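Local coordinates for protein CEP104 (Gallus gallus, PDB 5JO8) that probably binds tubulin or microtubules through a TOG domain as part of its work at the centriole, at residues 170-182 with 208-220. Sequence-based numbering, arbitrary orientation. Where two conformers were deposited one is given.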
ATOM      1  N   LEU A 170     -11.761  -5.374   5.116  1.00 21.03           N
ATOM      2  CA  LEU A 170     -11.965  -3.959   4.811  1.00 21.18           C
ATOM      3  C   LEU A 170     -12.008  -3.670   3.314  1.00 20.78           C
ATOM      4  O   LEU A 170     -12.520  -2.630   2.888  1.00 22.08           O
ATOM      5  CB  LEU A 170     -10.871  -3.106   5.443  1.00 24.41           C
ATOM      6  CG  LEU A 170     -10.760  -3.156   6.964  1.00 25.72           C
ATOM      7  CD1 LEU A 170      -9.582  -2.300   7.409  1.00 26.74           C
ATOM      8  CD2 LEU A 170     -12.068  -2.685   7.587  1.00 29.65           C
ATOM      9  N   GLN A 171     -11.424  -4.568   2.522  1.00 20.13           N
ATOM     10  CA  GLN A 171     -11.401  -4.431   1.067  1.00 23.59           C
ATOM     11  C   GLN A 171     -10.833  -3.087   0.602  1.00 24.46           C
ATOM     12  O   GLN A 171     -11.325  -2.485  -0.351  1.00 30.60           O
ATOM     13  CB  GLN A 171     -12.804  -4.666   0.497  1.00 27.45           C
ATOM     14  CG  GLN A 171     -13.364  -6.027   0.873  1.00 28.12           C
ATOM     15  CD  GLN A 171     -14.839  -6.164   0.565  1.00 42.58           C
ATOM     16  OE1 GLN A 171     -15.593  -5.195   0.639  1.00 52.51           O
ATOM     17  NE2 GLN A 171     -15.258  -7.373   0.221  1.00 46.65           N
ATOM     18  N   ILE A 172      -9.787  -2.632   1.285  1.00 22.42           N
ATOM     19  CA  ILE A 172      -9.192  -1.324   1.039  1.00 22.33           C
ATOM     20  C   ILE A 172      -8.053  -1.471   0.052  1.00 24.27           C
ATOM     21  O   ILE A 172      -7.953  -0.734  -0.917  1.00 22.33           O
ATOM     22  CB  ILE A 172      -8.669  -0.683   2.356  1.00 28.41           C
ATOM     23  CG1 ILE A 172      -9.828  -0.231   3.242  1.00 25.88           C
ATOM     24  CG2 ILE A 172      -7.736   0.498   2.062  1.00 25.64           C
ATOM     25  CD1 ILE A 172      -9.379   0.240   4.621  1.00 33.03           C
ATOM     26  N   VAL A 173      -7.182  -2.429   0.327  1.00 20.95           N
ATOM     27  CA  VAL A 173      -5.953  -2.539  -0.448  1.00 19.74           C
ATOM     28  C   VAL A 173      -6.215  -2.782  -1.935  1.00 22.63           C
ATOM     29  O   VAL A 173      -5.651  -2.077  -2.767  1.00 22.61           O
ATOM     30  CB  VAL A 173      -4.956  -3.525   0.176  1.00 21.71           C
ATOM     31  CG1 VAL A 173      -3.698  -3.589  -0.663  1.00 24.54           C
ATOM     32  CG2 VAL A 173      -4.617  -3.088   1.600  1.00 24.07           C
ATOM     33  N   PRO A 174      -7.084  -3.756  -2.276  1.00 20.67           N
ATOM     34  CA  PRO A 174      -7.307  -3.980  -3.714  1.00 23.01           C
ATOM     35  C   PRO A 174      -7.847  -2.768  -4.464  1.00 22.86           C
ATOM     36  O   PRO A 174      -7.435  -2.486  -5.591  1.00 23.03           O
ATOM     37  CB  PRO A 174      -8.333  -5.120  -3.723  1.00 20.98           C
ATOM     38  CG  PRO A 174      -7.987  -5.900  -2.512  1.00 25.61           C
ATOM     39  CD  PRO A 174      -7.678  -4.842  -1.474  1.00 23.57           C
ATOM     40  N   VAL A 175      -8.765  -2.043  -3.831  1.00 21.14           N
ATOM     41  CA  VAL A 175      -9.348  -0.864  -4.444  1.00 23.63           C
ATOM     42  C   VAL A 175      -8.298   0.211  -4.699  1.00 23.15           C
ATOM     43  O   VAL A 175      -8.281   0.832  -5.764  1.00 24.16           O
ATOM     44  CB  VAL A 175     -10.522  -0.333  -3.600  1.00 25.41           C
ATOM     45  CG1 VAL A 175     -11.114   0.910  -4.243  1.00 37.79           C
ATOM     46  CG2 VAL A 175     -11.571  -1.419  -3.449  1.00 32.32           C
ATOM     47  N   HIS A 176      -7.411   0.420  -3.736  1.00 21.04           N
ATOM     48  CA  HIS A 176      -6.320   1.367  -3.916  1.00 25.38           C
ATOM     49  C   HIS A 176      -5.426   0.938  -5.085  1.00 24.40           C
ATOM     50  O   HIS A 176      -5.003   1.766  -5.887  1.00 28.65           O
ATOM     51  CB  HIS A 176      -5.482   1.442  -2.643  1.00 28.91           C
ATOM     52  CG  HIS A 176      -4.830   2.771  -2.423  1.00 48.01           C
ATOM     53  ND1 HIS A 176      -3.801   3.239  -3.212  1.00 45.13           N
ATOM     54  CD2 HIS A 176      -5.056   3.729  -1.495  1.00 26.81           C
ATOM     55  CE1 HIS A 176      -3.423   4.430  -2.783  1.00 30.77           C
ATOM     56  NE2 HIS A 176      -4.172   4.752  -1.743  1.00 54.17           N
ATOM     57  N   LEU A 177      -5.142  -0.357  -5.163  1.00 18.97           N
ATOM     58  CA  LEU A 177      -4.247  -0.887  -6.198  1.00 20.79           C
ATOM     59  C   LEU A 177      -4.767  -0.762  -7.634  1.00 21.90           C
ATOM     60  O   LEU A 177      -3.961  -0.678  -8.565  1.00 23.09           O
ATOM     61  CB  LEU A 177      -3.905  -2.342  -5.904  1.00 18.38           C
ATOM     62  CG  LEU A 177      -2.990  -2.612  -4.711  1.00 22.27           C
ATOM     63  CD1 LEU A 177      -2.860  -4.085  -4.525  1.00 24.88           C
ATOM     64  CD2 LEU A 177      -1.614  -1.955  -4.836  1.00 29.58           C
ATOM     65  N   VAL A 178      -6.087  -0.765  -7.816  1.00 19.40           N
ATOM     66  CA  VAL A 178      -6.677  -0.671  -9.158  1.00 19.99           C
ATOM     67  C   VAL A 178      -7.034   0.737  -9.617  1.00 23.25           C
ATOM     68  O   VAL A 178      -7.695   0.919 -10.636  1.00 22.81           O
ATOM     69  CB  VAL A 178      -7.856  -1.646  -9.358  1.00 20.61           C
ATOM     70  CG1 VAL A 178      -7.417  -3.076  -9.117  1.00 23.02           C
ATOM     71  CG2 VAL A 178      -9.042  -1.262  -8.479  1.00 18.74           C
ATOM     72  N   GLN A 179      -6.589   1.742  -8.871  1.00 22.40           N
ATOM     73  CA  GLN A 179      -6.831   3.110  -9.298  1.00 25.56           C
ATOM     74  C   GLN A 179      -6.003   3.423 -10.541  1.00 31.12           C
ATOM     75  O   GLN A 179      -5.011   2.752 -10.810  1.00 27.38           O
ATOM     76  CB  GLN A 179      -6.551   4.092  -8.154  1.00 32.03           C
ATOM     77  CG  GLN A 179      -7.533   3.942  -6.988  1.00 35.92           C
ATOM     78  CD  GLN A 179      -8.987   3.868  -7.456  1.00 44.06           C
ATOM     79  OE1 GLN A 179      -9.550   4.859  -7.925  1.00 55.68           O
ATOM     80  NE2 GLN A 179      -9.593   2.683  -7.346  1.00 34.17           N
ATOM     81  N   LEU A 180      -6.431   4.427 -11.300  1.00 30.14           N
ATOM     82  CA  LEU A 180      -5.819   4.760 -12.587  1.00 36.53           C
ATOM     83  C   LEU A 180      -4.295   4.843 -12.531  1.00 24.07           C
ATOM     84  O   LEU A 180      -3.727   5.442 -11.620  1.00 29.03           O
ATOM     85  CB  LEU A 180      -6.377   6.082 -13.122  1.00 40.05           C
ATOM     86  CG  LEU A 180      -5.867   6.524 -14.496  1.00 53.44           C
ATOM     87  CD1 LEU A 180      -6.690   5.879 -15.604  1.00 55.61           C
ATOM     88  CD2 LEU A 180      -5.856   8.042 -14.629  1.00 52.64           C
ATOM     89  N   LEU A 181      -3.649   4.223 -13.510  1.00 29.11           N
ATOM     90  CA  LEU A 181      -2.211   4.329 -13.685  1.00 27.64           C
ATOM     91  C   LEU A 181      -1.989   5.196 -14.920  1.00 32.40           C
ATOM     92  O   LEU A 181      -2.407   4.829 -16.016  1.00 34.41           O
ATOM     93  CB  LEU A 181      -1.617   2.940 -13.901  1.00 33.34           C
ATOM     94  CG  LEU A 181      -0.101   2.799 -13.994  1.00 35.35           C
ATOM     95  CD1 LEU A 181       0.551   3.008 -12.632  1.00 32.14           C
ATOM     96  CD2 LEU A 181       0.257   1.437 -14.570  1.00 37.90           C
ATOM     97  N   LYS A 182      -1.354   6.353 -14.746  1.00 32.98           N
ATOM     98  CA  LYS A 182      -1.093   7.244 -15.876  1.00 35.30           C
ATOM     99  C   LYS A 182      -0.101   6.600 -16.845  1.00 28.74           C
ATOM    100  O   LYS A 182       0.829   5.923 -16.419  1.00 30.20           O
ATOM    101  CB  LYS A 182      -0.572   8.604 -15.399  1.00 36.35           C
ATOM    102  CG  LYS A 182      -1.625   9.485 -14.738  1.00 43.34           C
ATOM    103  CD  LYS A 182      -1.089  10.887 -14.493  1.00 42.85           C
ATOM    104  CE  LYS A 182      -2.095  11.742 -13.737  1.00 59.65           C
ATOM    105  NZ  LYS A 182      -1.584  13.121 -13.489  1.00 55.47           N
ATOM    106  N   ASN A 208     -15.626 -11.028  -2.675  1.00 45.50           N
ATOM    107  CA  ASN A 208     -15.454 -10.432  -1.348  1.00 42.41           C
ATOM    108  C   ASN A 208     -14.020  -9.982  -1.045  1.00 41.06           C
ATOM    109  O   ASN A 208     -13.647  -9.817   0.115  1.00 37.66           O
ATOM    110  CB  ASN A 208     -15.948 -11.386  -0.250  1.00 52.76           C
ATOM    111  CG  ASN A 208     -17.412 -11.751  -0.410  1.00 56.30           C
ATOM    112  OD1 ASN A 208     -18.239 -10.910  -0.762  1.00 54.10           O
ATOM    113  ND2 ASN A 208     -17.737 -13.013  -0.150  1.00 63.16           N
ATOM    114  N   SER A 209     -13.224  -9.763  -2.083  1.00 34.38           N
ATOM    115  CA  SER A 209     -11.836  -9.354  -1.896  1.00 26.60           C
ATOM    116  C   SER A 209     -11.681  -7.849  -2.069  1.00 20.66           C
ATOM    117  O   SER A 209     -10.807  -7.229  -1.463  1.00 25.08           O
ATOM    118  CB  SER A 209     -10.947 -10.065  -2.917  1.00 26.76           C
ATOM    119  OG  SER A 209     -11.235  -9.593  -4.226  1.00 27.51           O
ATOM    120  N   GLY A 210     -12.531  -7.263  -2.903  1.00 24.26           N
ATOM    121  CA  GLY A 210     -12.353  -5.887  -3.325  1.00 21.33           C
ATOM    122  C   GLY A 210     -12.025  -5.788  -4.815  1.00 21.09           C
ATOM    123  O   GLY A 210     -12.297  -4.771  -5.453  1.00 24.67           O
ATOM    124  N   PHE A 211     -11.428  -6.838  -5.374  1.00 22.72           N
ATOM    125  CA  PHE A 211     -11.217  -6.901  -6.817  1.00 19.64           C
ATOM    126  C   PHE A 211     -12.512  -7.347  -7.487  1.00 23.47           C
ATOM    127  O   PHE A 211     -13.169  -8.282  -7.016  1.00 26.47           O
ATOM    128  CB  PHE A 211     -10.148  -7.938  -7.163  1.00 20.37           C
ATOM    129  CG  PHE A 211      -8.749  -7.562  -6.749  1.00 19.51           C
ATOM    130  CD1 PHE A 211      -8.112  -6.465  -7.313  1.00 18.45           C
ATOM    131  CD2 PHE A 211      -8.056  -8.336  -5.830  1.00 20.50           C
ATOM    132  CE1 PHE A 211      -6.813  -6.133  -6.951  1.00 22.13           C
ATOM    133  CE2 PHE A 211      -6.754  -8.014  -5.470  1.00 19.37           C
ATOM    134  CZ  PHE A 211      -6.136  -6.912  -6.035  1.00 18.20           C
ATOM    135  N   THR A 212     -12.873  -6.699  -8.587  1.00 22.35           N
ATOM    136  CA  THR A 212     -14.013  -7.145  -9.379  1.00 21.74           C
ATOM    137  C   THR A 212     -13.603  -7.183 -10.844  1.00 24.47           C
ATOM    138  O   THR A 212     -12.579  -6.618 -11.222  1.00 23.12           O
ATOM    139  CB  THR A 212     -15.219  -6.194  -9.241  1.00 26.43           C
ATOM    140  OG1 THR A 212     -14.874  -4.912  -9.776  1.00 25.82           O
ATOM    141  CG2 THR A 212     -15.632  -6.050  -7.772  1.00 31.23           C
ATOM    142  N   ILE A 213     -14.404  -7.841 -11.675  1.00 25.07           N
ATOM    143  CA  ILE A 213     -14.120  -7.856 -13.102  1.00 27.24           C
ATOM    144  C   ILE A 213     -14.060  -6.423 -13.623  1.00 19.72           C
ATOM    145  O   ILE A 213     -13.186  -6.077 -14.396  1.00 22.18           O
ATOM    146  CB  ILE A 213     -15.145  -8.700 -13.878  1.00 32.74           C
ATOM    147  CG1 ILE A 213     -15.140 -10.139 -13.365  1.00 33.86           C
ATOM    148  CG2 ILE A 213     -14.840  -8.660 -15.365  1.00 34.01           C
ATOM    149  CD1 ILE A 213     -16.338 -10.934 -13.809  1.00 39.37           C
ATOM    150  N   SER A 214     -14.988  -5.589 -13.164  0.60 22.04           N
ATOM    151  CA  SER A 214     -15.064  -4.212 -13.622  0.60 24.71           C
ATOM    152  C   SER A 214     -13.831  -3.389 -13.254  0.60 19.46           C
ATOM    153  O   SER A 214     -13.253  -2.720 -14.114  0.60 21.88           O
ATOM    154  CB  SER A 214     -16.321  -3.536 -13.070  0.60 25.71           C
ATOM    155  OG  SER A 214     -17.480  -4.300 -13.348  0.60 30.14           O
ATOM    156  N   ASN A 215     -13.439  -3.418 -11.981  1.00 21.28           N
ATOM    157  CA  ASN A 215     -12.326  -2.566 -11.547  1.00 19.98           C
ATOM    158  C   ASN A 215     -10.958  -3.079 -12.007  1.00 18.41           C
ATOM    159  O   ASN A 215     -10.073  -2.290 -12.319  1.00 19.49           O
ATOM    160  CB  ASN A 215     -12.382  -2.126 -10.060  1.00 18.64           C
ATOM    161  CG  ASN A 215     -12.147  -3.258  -9.062  1.00 19.63           C
ATOM    162  OD1 ASN A 215     -11.540  -4.286  -9.378  1.00 20.84           O
ATOM    163  ND2 ASN A 215     -12.581  -3.039  -7.816  1.00 20.73           N
ATOM    164  N   VAL A 216     -10.834  -4.395 -12.138  1.00 19.26           N
ATOM    165  CA  VAL A 216      -9.619  -4.989 -12.701  1.00 19.47           C
ATOM    166  C   VAL A 216      -9.488  -4.667 -14.190  1.00 17.25           C
ATOM    167  O   VAL A 216      -8.415  -4.270 -14.655  1.00 17.30           O
ATOM    168  CB  VAL A 216      -9.575  -6.489 -12.453  1.00 18.29           C
ATOM    169  CG1 VAL A 216      -8.435  -7.128 -13.269  1.00 20.67           C
ATOM    170  CG2 VAL A 216      -9.409  -6.766 -10.964  1.00 18.94           C
ATOM    171  N   MET A 217     -10.576  -4.820 -14.942  1.00 19.98           N
ATOM    172  CA  MET A 217     -10.533  -4.496 -16.362  1.00 19.32           C
ATOM    173  C   MET A 217     -10.271  -3.012 -16.619  1.00 17.81           C
ATOM    174  O   MET A 217      -9.550  -2.655 -17.545  1.00 20.72           O
ATOM    175  CB  MET A 217     -11.805  -4.954 -17.082  1.00 21.40           C
ATOM    176  CG  MET A 217     -11.852  -6.449 -17.365  1.00 22.62           C
ATOM    177  SD  MET A 217     -10.419  -7.076 -18.267  1.00 22.83           S
ATOM    178  CE  MET A 217     -10.811  -6.508 -19.910  1.00 24.24           C
ATOM    179  N   LYS A 218     -10.872  -2.142 -15.808  1.00 19.82           N
ATOM    180  CA  LYS A 218     -10.596  -0.721 -15.956  1.00 22.60           C
ATOM    181  C   LYS A 218      -9.105  -0.451 -15.740  1.00 19.08           C
ATOM    182  O   LYS A 218      -8.454   0.222 -16.541  1.00 21.34           O
ATOM    183  CB  LYS A 218     -11.441   0.112 -14.992  1.00 22.73           C
ATOM    184  CG  LYS A 218     -11.002   1.553 -14.933  1.00 26.50           C
ATOM    185  CD  LYS A 218     -11.829   2.357 -13.951  1.00 51.03           C
ATOM    186  CE  LYS A 218     -13.171   2.758 -14.541  1.00 59.04           C
ATOM    187  NZ  LYS A 218     -14.211   1.695 -14.436  1.00 57.70           N
ATOM    188  N   PHE A 219      -8.564  -1.008 -14.662  1.00 18.63           N
ATOM    189  CA  PHE A 219      -7.143  -0.849 -14.362  1.00 18.95           C
ATOM    190  C   PHE A 219      -6.242  -1.411 -15.464  1.00 18.67           C
ATOM    191  O   PHE A 219      -5.362  -0.716 -15.976  1.00 19.49           O
ATOM    192  CB  PHE A 219      -6.797  -1.504 -13.021  1.00 18.55           C
ATOM    193  CG  PHE A 219      -5.322  -1.549 -12.743  1.00 20.50           C
ATOM    194  CD1 PHE A 219      -4.652  -0.426 -12.286  1.00 19.59           C
ATOM    195  CD2 PHE A 219      -4.588  -2.717 -12.973  1.00 21.75           C
ATOM    196  CE1 PHE A 219      -3.283  -0.461 -12.042  1.00 20.03           C
ATOM    197  CE2 PHE A 219      -3.222  -2.759 -12.729  1.00 21.83           C
ATOM    198  CZ  PHE A 219      -2.569  -1.635 -12.259  1.00 20.81           C
ATOM    199  N   ALA A 220      -6.471  -2.672 -15.823  1.00 18.50           N
ATOM    200  CA  ALA A 220      -5.617  -3.367 -16.787  1.00 18.47           C
ATOM    201  C   ALA A 220      -5.670  -2.715 -18.163  1.00 18.27           C
ATOM    202  O   ALA A 220      -4.637  -2.572 -18.820  1.00 18.74           O
ATOM    203  CB  ALA A 220      -6.008  -4.835 -16.878  1.00 21.84           C
TER
HETATM  204  O   HOH W   1     -10.066   0.408 -11.655  1.00 26.81           O
HETATM  205  O   HOH W   2      -4.824   2.286 -15.356  1.00 39.16           O
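Gln171 NE2 donates to Asn208 O at 2.9 Å with an N-H...O angle of 169°. Asn208 O lies in the plane of the Gln171 amide, yet the donor stands above the Asn208 carbonyl plane and so misses the lone pairs. Further along, Pro174 meets the ring of Phe211: its CB sits 3.5 Å from the ring centroid and 6° off the normal, a CH-pi contact over one face. Val178 CG1 reaches the edge of the same ring, in its plane, 3.8 Å from Phe211 CE1, while Val178 CG2 lies 3.7 Å from Asn215 CG. In this all-helical TOG domain, an array of the HEAT-repeat type, the contact packs the short helix 173-177, with the residues on either side of it, against the loop 208-212 and the first two turns of helix 213-223. Asn215 carries its CG between backbone N and carbonyl carbon (chi1 69°), which turns the amide back toward the loop that precedes the helix; ND2 donates to Gly210 O at 2.9 Å, and OD1 accepts from Thr212 N. The OD1 bond and Asn215 N donating to Thr212 OG1 make a capping box; the bonds at ND2 and OD1 together hold the amide's rotation where Val178 CG2 packs on it. One water donates to both Val178 O (2.6 Å) and Asn215 O (2.8 Å). Phe219 packs its CB against Val178 CB and turns its ring edge to Gln179 O, which accepts a hydrogen bond from Arg193 NH1 of helix 187-204.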